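Local coordinates for TENA/THI-4 protein (Shewanella denitrificans OS217, PDB 3DDE), which is of unknown function but adopts an all-helical heme oxygenase-like fold and may, as a member of a family of iron-containing redox enzymes, have oxidoreductase activity, at residues A[48-51]-A[52-55]; A[131-134]-A[135-139]. All blocks are in the same frame, centred on the assembly; numbering follows the deposited sequence.

Contact 1. Residues A[48-51]-A[52-55]; sequences TYHY and TKHN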
ATOM      1  N   THR A  48       2.829  -4.358  24.871  1.00 50.28           N
ATOM      2  CA  THR A  48       1.417  -4.087  24.645  1.00 50.63           C
ATOM      3  C   THR A  48       1.285  -2.743  23.953  1.00 51.29           C
ATOM      4  O   THR A  48       0.491  -2.594  23.021  1.00 51.05           O
ATOM      5  CB  THR A  48       0.618  -4.119  25.948  1.00 49.91           C
ATOM      6  OG1 THR A  48       0.727  -5.437  26.507  1.00 50.06           O
ATOM      7  CG2 THR A  48      -0.853  -3.807  25.705  1.00 49.16           C
ATOM      8  N   TYR A  49       2.096  -1.788  24.405  1.00 51.94           N
ATOM      9  CA  TYR A  49       2.136  -0.449  23.831  1.00 51.78           C
ATOM     10  C   TYR A  49       2.500  -0.509  22.361  1.00 51.91           C
ATOM     11  O   TYR A  49       1.856   0.157  21.546  1.00 50.38           O
ATOM     12  CB  TYR A  49       3.132   0.450  24.582  1.00 52.41           C
ATOM     13  CG  TYR A  49       3.591   1.633  23.760  1.00 52.67           C
ATOM     14  CD1 TYR A  49       2.870   2.826  23.732  1.00 52.22           C
ATOM     15  CD2 TYR A  49       4.753   1.546  22.998  1.00 52.60           C
ATOM     16  CE1 TYR A  49       3.303   3.895  22.952  1.00 52.58           C
ATOM     17  CE2 TYR A  49       5.193   2.599  22.220  1.00 52.35           C
ATOM     18  CZ  TYR A  49       4.473   3.763  22.192  1.00 52.93           C
ATOM     19  OH  TYR A  49       4.951   4.783  21.391  1.00 53.42           O
ATOM     20  N   HIS A  50       3.531  -1.303  22.041  1.00 51.81           N
ATOM     21  CA  HIS A  50       4.007  -1.455  20.666  1.00 51.20           C
ATOM     22  C   HIS A  50       2.970  -1.964  19.682  1.00 51.69           C
ATOM     23  O   HIS A  50       2.821  -1.393  18.625  1.00 52.56           O
ATOM     24  CB  HIS A  50       5.253  -2.339  20.601  1.00 50.28           C
ATOM     25  CG  HIS A  50       6.481  -1.674  21.125  1.00 49.99           C
ATOM     26  ND1 HIS A  50       6.872  -0.419  20.715  1.00 49.38           N
ATOM     27  CD2 HIS A  50       7.442  -2.109  21.972  1.00 50.35           C
ATOM     28  CE1 HIS A  50       8.009  -0.100  21.304  1.00 49.95           C
ATOM     29  NE2 HIS A  50       8.372  -1.104  22.082  1.00 50.19           N
ATOM     30  N   TYR A  51       2.264  -3.038  20.001  1.00 51.89           N
ATOM     31  CA  TYR A  51       1.270  -3.546  19.064  1.00 51.54           C
ATOM     32  C   TYR A  51      -0.056  -2.764  19.102  1.00 51.40           C
ATOM     33  O   TYR A  51      -0.708  -2.590  18.080  1.00 50.84           O
ATOM     34  CB  TYR A  51       1.063  -5.049  19.236  1.00 52.24           C
ATOM     35  CG  TYR A  51       0.159  -5.533  20.365  1.00 52.23           C
ATOM     36  CD1 TYR A  51      -1.228  -5.507  20.226  1.00 52.19           C
ATOM     37  CD2 TYR A  51       0.692  -6.133  21.495  1.00 52.51           C
ATOM     38  CE1 TYR A  51      -2.057  -5.979  21.199  1.00 52.43           C
ATOM     39  CE2 TYR A  51      -0.135  -6.630  22.500  1.00 53.06           C
ATOM     40  CZ  TYR A  51      -1.516  -6.548  22.347  1.00 53.45           C
ATOM     41  OH  TYR A  51      -2.359  -7.016  23.342  1.00 53.00           O
ATOM     42  N   THR A  52      -0.436  -2.260  20.273  1.00 51.36           N
ATOM     43  CA  THR A  52      -1.677  -1.502  20.419  1.00 51.41           C
ATOM     44  C   THR A  52      -1.636  -0.234  19.568  1.00 51.47           C
ATOM     45  O   THR A  52      -2.657   0.222  19.073  1.00 52.26           O
ATOM     46  CB  THR A  52      -1.963  -1.191  21.929  1.00 50.85           C
ATOM     47  OG1 THR A  52      -2.264  -2.428  22.578  1.00 52.02           O
ATOM     48  CG2 THR A  52      -3.142  -0.267  22.107  1.00 49.61           C
ATOM     49  N   LYS A  53      -0.436   0.313  19.434  1.00 51.86           N
ATOM     50  CA  LYS A  53      -0.131   1.510  18.659  1.00 53.27           C
ATOM     51  C   LYS A  53      -0.590   1.405  17.191  1.00 52.26           C
ATOM     52  O   LYS A  53      -0.890   2.416  16.540  1.00 51.89           O
ATOM     53  CB  LYS A  53       1.391   1.652  18.735  1.00 54.59           C
ATOM     54  CG  LYS A  53       2.058   2.814  18.059  1.00 56.30           C
ATOM     55  CD  LYS A  53       3.564   2.884  18.473  1.00 56.50           C
ATOM     56  CE  LYS A  53       4.369   1.582  18.191  1.00 57.03           C
ATOM     57  NZ  LYS A  53       5.763   1.598  18.825  1.00 56.73           N
ATOM     58  N   HIS A  54      -0.663   0.173  16.683  1.00 51.15           N
ATOM     59  CA  HIS A  54      -1.026  -0.072  15.295  1.00 50.84           C
ATOM     60  C   HIS A  54      -2.467  -0.532  15.046  1.00 51.40           C
ATOM     61  O   HIS A  54      -2.880  -0.636  13.894  1.00 52.00           O
ATOM     62  CB  HIS A  54      -0.054  -1.104  14.691  1.00 50.14           C
ATOM     63  CG  HIS A  54       1.359  -0.618  14.597  1.00 49.67           C
ATOM     64  ND1 HIS A  54       1.792   0.215  13.585  1.00 49.29           N
ATOM     65  CD2 HIS A  54       2.433  -0.830  15.394  1.00 49.05           C
ATOM     66  CE1 HIS A  54       3.072   0.488  13.758  1.00 48.64           C
ATOM     67  NE2 HIS A  54       3.485  -0.128  14.852  1.00 49.05           N
ATOM     68  N   ASN A  55      -3.237  -0.778  16.101  1.00 51.57           N
ATOM     69  CA  ASN A  55      -4.571  -1.355  15.926  1.00 52.28           C
ATOM     70  C   ASN A  55      -5.621  -0.490  15.235  1.00 51.74           C
ATOM     71  O   ASN A  55      -6.385  -1.010  14.399  1.00 51.03           O
ATOM     72  CB  ASN A  55      -5.062  -1.987  17.234  1.00 52.29           C
ATOM     73  CG  ASN A  55      -4.379  -3.318  17.513  1.00 52.67           C
ATOM     74  OD1 ASN A  55      -3.613  -3.853  16.671  1.00 54.54           O
ATOM     75  ND2 ASN A  55      -4.653  -3.871  18.660  1.00 52.41           N
TER
HETATM   76  O   HOH W   1      -1.307  -4.447  16.198  1.00 41.63           O
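Thr52 grips the carbonyl oxygen of Thr48 twice, one turn back along the helix. Its amide N lies 2.9 Å from Thr48 O and its hydroxyl OG1 2.8 Å from the same Thr48 O, the two donors arriving from opposite faces of the carbonyl plane. With OG1 beside its own backbone N (chi1 -68°), the hydroxyl is set against the preceding turn, within bonding distance of Thr48 O. Lys53 N continues the backbone ladder to Tyr49 O, whereas His54 N turns to Tyr51 O, an i to i+3 bond just past helix 38-52. A water donates to both Tyr51 O and Asn55 OD1.

A side-chain to side-chain hydrogen bond runs from Lys53 NZ to His50 ND1, 3.0 Å long and almost exactly in the imidazole plane. The other ring nitrogen, NE2, is hydrogen-bonded to Ser108 OG. A bend at chi3 (56°) brings the ammonium round to this edge, while CD of Lys53 rests 3.7 Å from Tyr49 OH.

Thr52 OG1 and Thr48 O also lie over one face of the Tyr51 ring, both offset toward its rim. His54 ND1 is hydrogen-bonded to Tyr122 of helix 112-126. A threonine hydroxyl bonded to the i-4 carbonyl is a familiar feature of alpha-helices; here it sits at the junction of helices 38-52 and 55-65 in the heme oxygenase-like bundle.

Contact 2. Residues A[131-134]-A[135-139]; sequences VQRL and GYSYW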
ATOM      1  N   VAL A 131     -13.521  -9.754   5.942  1.00 51.30           N
ATOM      2  CA  VAL A 131     -14.203 -10.094   7.177  1.00 51.69           C
ATOM      3  C   VAL A 131     -13.270 -10.604   8.285  1.00 51.33           C
ATOM      4  O   VAL A 131     -13.545 -10.438   9.469  1.00 50.42           O
ATOM      5  CB  VAL A 131     -15.227 -11.222   6.862  1.00 51.69           C
ATOM      6  CG1 VAL A 131     -15.414 -12.142   8.030  1.00 52.25           C
ATOM      7  CG2 VAL A 131     -16.536 -10.637   6.347  1.00 51.28           C
ATOM      8  N   GLN A 132     -12.151 -11.182   7.874  1.00 51.42           N
ATOM      9  CA  GLN A 132     -11.274 -11.935   8.765  1.00 51.30           C
ATOM     10  C   GLN A 132     -10.697 -11.252  10.008  1.00 51.28           C
ATOM     11  O   GLN A 132     -10.486 -11.928  11.006  1.00 50.41           O
ATOM     12  CB  GLN A 132     -10.166 -12.591   7.937  1.00 51.42           C
ATOM     13  CG  GLN A 132      -9.131 -11.628   7.381  1.00 51.39           C
ATOM     14  CD  GLN A 132      -8.174 -12.299   6.420  1.00 50.68           C
ATOM     15  OE1 GLN A 132      -8.164 -13.505   6.301  1.00 50.54           O
ATOM     16  NE2 GLN A 132      -7.374 -11.515   5.734  1.00 50.01           N
ATOM     17  N   ARG A 133     -10.453  -9.943   9.968  1.00 50.81           N
ATOM     18  CA  ARG A 133      -9.908  -9.246  11.126  1.00 50.90           C
ATOM     19  C   ARG A 133     -10.884  -9.281  12.320  1.00 51.09           C
ATOM     20  O   ARG A 133     -10.460  -9.153  13.468  1.00 51.16           O
ATOM     21  CB  ARG A 133      -9.544  -7.799  10.783  1.00 51.54           C
ATOM     22  CG  ARG A 133      -8.681  -7.124  11.830  1.00 51.65           C
ATOM     23  CD  ARG A 133      -8.695  -5.618  11.706  1.00 51.88           C
ATOM     24  NE  ARG A 133      -7.863  -5.004  12.744  1.00 52.23           N
ATOM     25  CZ  ARG A 133      -8.242  -4.794  13.998  1.00 52.13           C
ATOM     26  NH1 ARG A 133      -9.443  -5.173  14.433  1.00 52.72           N
ATOM     27  NH2 ARG A 133      -7.394  -4.237  14.846  1.00 52.64           N
ATOM     28  N   LEU A 134     -12.184  -9.450  12.055  1.00 50.69           N
ATOM     29  CA  LEU A 134     -13.183  -9.577  13.112  1.00 49.94           C
ATOM     30  C   LEU A 134     -12.858 -10.738  14.071  1.00 50.05           C
ATOM     31  O   LEU A 134     -13.294 -10.724  15.225  1.00 49.81           O
ATOM     32  CB  LEU A 134     -14.581  -9.753  12.519  1.00 49.17           C
ATOM     33  CG  LEU A 134     -15.235  -8.578  11.789  1.00 48.78           C
ATOM     34  CD1 LEU A 134     -16.524  -9.026  11.110  1.00 48.33           C
ATOM     35  CD2 LEU A 134     -15.508  -7.406  12.756  1.00 48.33           C
ATOM     36  N   GLY A 135     -12.102 -11.726  13.593  1.00 50.48           N
ATOM     37  CA  GLY A 135     -11.663 -12.868  14.417  1.00 50.66           C
ATOM     38  C   GLY A 135     -10.721 -12.443  15.537  1.00 50.20           C
ATOM     39  O   GLY A 135     -10.779 -12.962  16.644  1.00 48.83           O
ATOM     40  N   TYR A 136      -9.844 -11.503  15.232  1.00 50.80           N
ATOM     41  CA  TYR A 136      -8.936 -10.930  16.222  1.00 51.37           C
ATOM     42  C   TYR A 136      -9.765 -10.229  17.286  1.00 51.48           C
ATOM     43  O   TYR A 136      -9.600 -10.476  18.487  1.00 52.09           O
ATOM     44  CB  TYR A 136      -7.975  -9.939  15.546  1.00 51.30           C
ATOM     45  CG  TYR A 136      -7.095  -9.107  16.469  1.00 51.32           C
ATOM     46  CD1 TYR A 136      -6.420  -9.682  17.543  1.00 51.38           C
ATOM     47  CD2 TYR A 136      -6.894  -7.753  16.218  1.00 51.12           C
ATOM     48  CE1 TYR A 136      -5.593  -8.927  18.356  1.00 51.18           C
ATOM     49  CE2 TYR A 136      -6.070  -6.994  17.011  1.00 51.56           C
ATOM     50  CZ  TYR A 136      -5.419  -7.585  18.085  1.00 51.83           C
ATOM     51  OH  TYR A 136      -4.601  -6.813  18.875  1.00 51.80           O
ATOM     52  N   SER A 137     -10.664  -9.364  16.819  1.00 51.07           N
ATOM     53  CA  SER A 137     -11.561  -8.599  17.668  1.00 50.63           C
ATOM     54  C   SER A 137     -12.428  -9.492  18.539  1.00 50.85           C
ATOM     55  O   SER A 137     -12.762  -9.137  19.675  1.00 50.51           O
ATOM     56  CB  SER A 137     -12.467  -7.730  16.799  1.00 50.54           C
ATOM     57  OG  SER A 137     -11.724  -6.728  16.132  1.00 50.94           O
ATOM     58  N   TYR A 138     -12.813 -10.652  18.014  1.00 50.74           N
ATOM     59  CA  TYR A 138     -13.658 -11.550  18.782  1.00 50.76           C
ATOM     60  C   TYR A 138     -13.050 -11.951  20.133  1.00 50.74           C
ATOM     61  O   TYR A 138     -13.714 -11.829  21.158  1.00 50.39           O
ATOM     62  CB  TYR A 138     -14.075 -12.800  18.002  1.00 50.62           C
ATOM     63  CG  TYR A 138     -14.986 -13.668  18.846  1.00 50.51           C
ATOM     64  CD1 TYR A 138     -16.320 -13.320  19.061  1.00 50.59           C
ATOM     65  CD2 TYR A 138     -14.499 -14.813  19.475  1.00 50.71           C
ATOM     66  CE1 TYR A 138     -17.146 -14.114  19.867  1.00 50.30           C
ATOM     67  CE2 TYR A 138     -15.304 -15.594  20.268  1.00 50.29           C
ATOM     68  CZ  TYR A 138     -16.627 -15.248  20.464  1.00 50.43           C
ATOM     69  OH  TYR A 138     -17.413 -16.057  21.269  1.00 50.57           O
ATOM     70  N   TRP A 139     -11.808 -12.432  20.147  1.00 51.30           N
ATOM     71  CA  TRP A 139     -11.186 -12.804  21.427  1.00 51.18           C
ATOM     72  C   TRP A 139     -10.632 -11.557  22.117  1.00 52.02           C
ATOM     73  O   TRP A 139     -10.664 -11.447  23.339  1.00 53.05           O
ATOM     74  CB  TRP A 139     -10.111 -13.905  21.273  1.00 50.29           C
ATOM     75  CG  TRP A 139      -8.853 -13.478  20.623  1.00 50.17           C
ATOM     76  CD1 TRP A 139      -8.511 -13.630  19.317  1.00 50.09           C
ATOM     77  CD2 TRP A 139      -7.755 -12.804  21.248  1.00 50.07           C
ATOM     78  NE1 TRP A 139      -7.266 -13.100  19.086  1.00 49.80           N
ATOM     79  CE2 TRP A 139      -6.785 -12.573  20.253  1.00 49.79           C
ATOM     80  CE3 TRP A 139      -7.501 -12.370  22.552  1.00 49.83           C
ATOM     81  CZ2 TRP A 139      -5.578 -11.927  20.518  1.00 50.01           C
ATOM     82  CZ3 TRP A 139      -6.295 -11.732  22.813  1.00 50.03           C
ATOM     83  CH2 TRP A 139      -5.352 -11.521  21.804  1.00 49.76           C
TER
HETATM   84  O   HOH W   2     -12.022  -5.923  13.256  1.00 45.11           O
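Arg133 and Tyr136 lie side by side and point the same way, the guanidinium meeting the rim of the phenol ring. CD2 of Tyr136 stands over one guanidinium face, 3.9 Å from Arg133 CZ, and NH2 of Arg133 comes within 3.7 Å of Tyr136 CE2. The edge of the ring is thus turned to the face of the guanidinium, with the planes 71° apart. An arginine chain extended from CG to NE, with CG anti to the backbone N (chi1 -166°), carries the group alongside the tyrosine.

The guanidinium also approaches Ser137, whose OG is 3.2 Å from Arg133 NH1. A water bridges the two, accepting from Arg133 NH1 at 2.9 Å, at the guanidinium edge, and lying 3.0 Å from Ser137 OG. This serine hydroxyl sits beside its own backbone N (chi1 -67°), which brings OG toward Arg133 NH1.

Beneath these side chains the backbone sets the spacing. Gly135 N bonds to Gln132 O in a three-residue turn, Arg133 O receives weak bonds from the amides of Tyr136 and Ser137, and Tyr138 N reaches Leu134 O at 2.8 Å, the first firm four-residue step.

Further out, Arg133 NH2 is hydrogen-bonded to Asn58 OD1 of helix 55-65, and Tyr136 OH turns to Asn55 at the start of that same helix, while Leu134 packs on Leu186 and Val189 of helix 166-189. The i to i+3 bonds give way to an i to i+4 bond as the chain enters helix 134-141, in the buried part of the heme oxygenase-like bundle.

How the contacts relate
Contact 1 closes well before contact 2 opens along the chain, with helices 55-65, 71-84, 88-97, 102-106 and 112-126 between them, yet their centres are only 16 Å apart. The first lies where helix 38-52 passes into helix 55-65, the second where the loop after helix 112-126 becomes helix 134-141. They touch directly: Asn55 ND2 is 3.0 Å from Tyr136 OH, probably a hydrogen bond, and Tyr51 CE1 packs 3.5 Å from that same Tyr136 OH. The end of helix 38-52 with the start of helix 55-65 thus meets the start of helix 134-141, bringing together parts of the chain far apart in sequence.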